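Local coordinates for HTH marR-type domain-containing protein (Streptococcus agalactiae serotype III, PDB 7DVR) that senses heme, binding it through an axial histidine, and probably acts as a MarR-type DNA-binding transcription regulator, at residues A[36-41]-A[48-53]. Numbering follows the deposited sequence. Where two conformers were deposited one is given.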
ATOM      1  N   GLY A  36     -11.543 -18.496   3.536  1.00 45.36           N
ATOM      2  CA  GLY A  36     -11.106 -18.795   4.909  1.00 45.22           C
ATOM      3  C   GLY A  36     -12.145 -18.415   5.921  1.00 47.13           C
ATOM      4  O   GLY A  36     -12.383 -19.169   6.868  1.00 46.63           O
ATOM      5  N   HIS A  37     -12.674 -17.225   5.781  1.00 44.72           N
ATOM      6  CA  HIS A  37     -13.560 -16.660   6.814  1.00 46.94           C
ATOM      7  C   HIS A  37     -14.762 -17.581   6.958  1.00 46.12           C
ATOM      8  O   HIS A  37     -15.140 -17.904   8.081  1.00 47.34           O
ATOM      9  CB  HIS A  37     -13.938 -15.227   6.459  1.00 48.45           C
ATOM     10  CG  HIS A  37     -14.619 -14.541   7.606  1.00 54.82           C
ATOM     11  ND1 HIS A  37     -13.915 -14.020   8.662  1.00 57.76           N
ATOM     12  CD2 HIS A  37     -15.908 -14.324   7.903  1.00 56.73           C
ATOM     13  CE1 HIS A  37     -14.723 -13.503   9.555  1.00 58.97           C
ATOM     14  NE2 HIS A  37     -15.958 -13.671   9.116  1.00 57.74           N
ATOM     15  N   LEU A  38     -15.353 -17.942   5.836  1.00 45.40           N
ATOM     16  CA  LEU A  38     -16.583 -18.779   5.819  1.00 44.35           C
ATOM     17  C   LEU A  38     -16.239 -20.214   6.280  1.00 41.27           C
ATOM     18  O   LEU A  38     -17.019 -20.839   6.921  1.00 37.88           O
ATOM     19  CB  LEU A  38     -17.192 -18.798   4.411  1.00 45.65           C
ATOM     20  CG  LEU A  38     -17.873 -17.503   3.947  1.00 50.82           C
ATOM     21  CD1 LEU A  38     -18.683 -17.682   2.665  1.00 50.92           C
ATOM     22  CD2 LEU A  38     -18.736 -16.882   5.030  1.00 48.20           C
ATOM     23  N   VAL A  39     -15.066 -20.756   5.978  1.00 37.53           N
ATOM     24  CA  VAL A  39     -14.728 -22.159   6.319  1.00 37.79           C
ATOM     25  C   VAL A  39     -14.563 -22.213   7.813  1.00 39.39           C
ATOM     26  O   VAL A  39     -15.067 -23.116   8.450  1.00 38.93           O
ATOM     27  CB  VAL A  39     -13.388 -22.573   5.643  1.00 39.34           C
ATOM     28  CG1 VAL A  39     -12.665 -23.726   6.337  1.00 41.76           C
ATOM     29  CG2 VAL A  39     -13.621 -22.832   4.170  1.00 38.67           C
ATOM     30  N   MET A  40     -13.886 -21.220   8.352  1.00 41.49           N
ATOM     31  CA  MET A  40     -13.657 -21.208   9.802  1.00 43.77           C
ATOM     32  C   MET A  40     -14.997 -20.960  10.528  1.00 45.74           C
ATOM     33  O   MET A  40     -15.184 -21.452  11.672  1.00 47.83           O
ATOM     34  CB  MET A  40     -12.673 -20.111  10.155  1.00 45.78           C
ATOM     35  CG  MET A  40     -11.333 -20.273   9.543  1.00 47.05           C
ATOM     36  SD  MET A  40     -10.716 -21.951   9.835  1.00 49.43           S
ATOM     37  CE  MET A  40     -10.463 -21.941  11.608  1.00 49.11           C
ATOM     38  N   HIS A  41     -15.912 -20.202   9.912  1.00 47.51           N
ATOM     39  CA  HIS A  41     -17.262 -19.990  10.494  1.00 48.06           C
ATOM     40  C   HIS A  41     -18.018 -21.318  10.544  1.00 45.48           C
ATOM     41  O   HIS A  41     -18.449 -21.727  11.671  1.00 49.78           O
ATOM     42  CB  HIS A  41     -18.049 -18.917   9.774  1.00 48.03           C
ATOM     43  CG  HIS A  41     -19.200 -18.425  10.604  1.00 51.56           C
ATOM     44  ND1 HIS A  41     -19.069 -17.346  11.476  1.00 53.91           N
ATOM     45  CD2 HIS A  41     -20.474 -18.861  10.735  1.00 55.32           C
ATOM     46  CE1 HIS A  41     -20.218 -17.130  12.107  1.00 57.65           C
ATOM     47  NE2 HIS A  41     -21.116 -18.037  11.663  1.00 57.41           N
ATOM     48  N   LYS A  48     -24.954 -24.995  13.961  1.00 46.08           N
ATOM     49  CA  LYS A  48     -25.734 -24.038  13.151  1.00 50.84           C
ATOM     50  C   LYS A  48     -25.558 -24.303  11.684  1.00 46.81           C
ATOM     51  O   LYS A  48     -24.758 -25.113  11.295  1.00 48.00           O
ATOM     52  CB  LYS A  48     -25.328 -22.596  13.441  1.00 53.82           C
ATOM     53  CG  LYS A  48     -25.633 -22.228  14.877  1.00 64.10           C
ATOM     54  CD  LYS A  48     -24.899 -21.026  15.410  1.00 69.35           C
ATOM     55  CE  LYS A  48     -25.221 -20.829  16.879  1.00 74.47           C
ATOM     56  NZ  LYS A  48     -24.621 -19.585  17.426  1.00 78.25           N
ATOM     57  N   ASP A  49     -26.336 -23.587  10.900  1.00 47.02           N
ATOM     58  CA  ASP A  49     -26.215 -23.731   9.440  1.00 46.40           C
ATOM     59  C   ASP A  49     -25.962 -22.360   8.849  1.00 45.08           C
ATOM     60  O   ASP A  49     -26.261 -21.360   9.450  1.00 45.44           O
ATOM     61  CB  ASP A  49     -27.452 -24.401   8.869  1.00 49.57           C
ATOM     62  CG  ASP A  49     -27.507 -25.879   9.193  1.00 49.48           C
ATOM     63  OD1 ASP A  49     -26.707 -26.680   8.605  1.00 45.14           O
ATOM     64  OD2 ASP A  49     -28.310 -26.222  10.090  1.00 44.81           O
ATOM     65  N   MET A  50     -25.529 -22.377   7.617  1.00 44.05           N
ATOM     66  CA  MET A  50     -25.182 -21.168   6.863  0.50 42.66           C
ATOM     67  C   MET A  50     -25.781 -21.296   5.471  1.00 41.89           C
ATOM     68  O   MET A  50     -25.385 -22.145   4.757  1.00 42.87           O
ATOM     69  CB  MET A  50     -23.665 -20.974   6.800  0.50 43.12           C
ATOM     70  CG  MET A  50     -23.217 -19.826   5.881  0.50 42.42           C
ATOM     71  SD  MET A  50     -21.243 -19.832   5.646  0.50 47.50           S
ATOM     72  CE  MET A  50     -20.842 -19.428   7.367  0.50 44.70           C
ATOM     73  N   SER A  51     -26.698 -20.408   5.161  1.00 45.00           N
ATOM     74  CA  SER A  51     -27.259 -20.326   3.794  1.00 44.59           C
ATOM     75  C   SER A  51     -26.363 -19.340   3.011  1.00 43.91           C
ATOM     76  O   SER A  51     -25.559 -18.562   3.600  1.00 44.89           O
ATOM     77  CB  SER A  51     -28.707 -20.011   3.795  1.00 47.30           C
ATOM     78  OG  SER A  51     -28.908 -18.778   4.466  1.00 44.86           O
ATOM     79  N   ILE A  52     -26.640 -19.216   1.724  1.00 47.20           N
ATOM     80  CA  ILE A  52     -25.943 -18.175   0.933  1.00 48.69           C
ATOM     81  C   ILE A  52     -26.334 -16.808   1.472  1.00 49.24           C
ATOM     82  O   ILE A  52     -25.476 -15.964   1.637  1.00 49.53           O
ATOM     83  CB  ILE A  52     -26.201 -18.384  -0.553  1.00 52.43           C
ATOM     84  CG1 ILE A  52     -25.615 -19.744  -0.960  1.00 54.15           C
ATOM     85  CG2 ILE A  52     -25.575 -17.253  -1.330  1.00 55.22           C
ATOM     86  CD1 ILE A  52     -26.045 -20.254  -2.293  1.00 55.77           C
ATOM     87  N   LYS A  53     -27.596 -16.646   1.834  1.00 49.05           N
ATOM     88  CA  LYS A  53     -28.043 -15.407   2.467  1.00 50.39           C
ATOM     89  C   LYS A  53     -27.233 -15.181   3.739  1.00 49.03           C
ATOM     90  O   LYS A  53     -26.899 -14.067   3.989  1.00 48.74           O
ATOM     91  CB  LYS A  53     -29.532 -15.507   2.817  1.00 52.21           C
ATOM     92  CG  LYS A  53     -29.964 -14.462   3.815  1.00 58.40           C
ATOM     93  CD  LYS A  53     -31.474 -14.161   3.739  1.00 61.14           C
ATOM     94  CE  LYS A  53     -31.926 -13.111   4.735  1.00 64.06           C
ATOM     95  NZ  LYS A  53     -32.188 -13.686   6.075  1.00 64.99           N
TER
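His41 of helix 34-44 and Met50 of the short strand 50-51 mark the nearest backbone approach of the two segments, with 8.8 Å between their CA atoms, so side chains alone span the gap. Residues 36-41 are helical, as the bonds from Met40 N to Gly36 O (2.9 Å) and from His41 N to His37 O confirm. The other segment runs from extended chain into helix 52-59, with Ser51 as N-cap; backbone bonds between Met50 and Leu93 tie it to strand 91-95 of the winged helix-turn-helix sheet.

Met50 reaches across to Leu38 and His41. It extends from its backbone with CG anti to N (chi1 173°) and bends at chi3 (-66°), which turns its methyl toward the histidine. In this conformer, one of two modelled, CE lies 3.4 Å from His41 CD2 and 3.7 Å from His41 CB, meeting the ring obliquely; the CG-SD bond is long for a thioether, so the methyl's position is uncertain. The His41 ring also meets that of His45. Leu38, one helical turn earlier, brings the CD2 branch to 3.9 Å from Met50 SD in the same conformer, the two side chains crossing at about a right angle. Leu38 also touches Ala55 and Leu59 of helix 52-59 and Leu69 and Met73 of helix 63-75, while Met50 touches Ile58.

The chemistry is thus apolar, a thioether and its methyl set against a leucine branch and imidazole carbons. Strand 50-51, at the edge of the sheet beside the wing hairpin, is held against helix 34-44 by shape and burial, with no polar bond between the two segments, within the core of the winged helix-turn-helix domain and away from the heme sites.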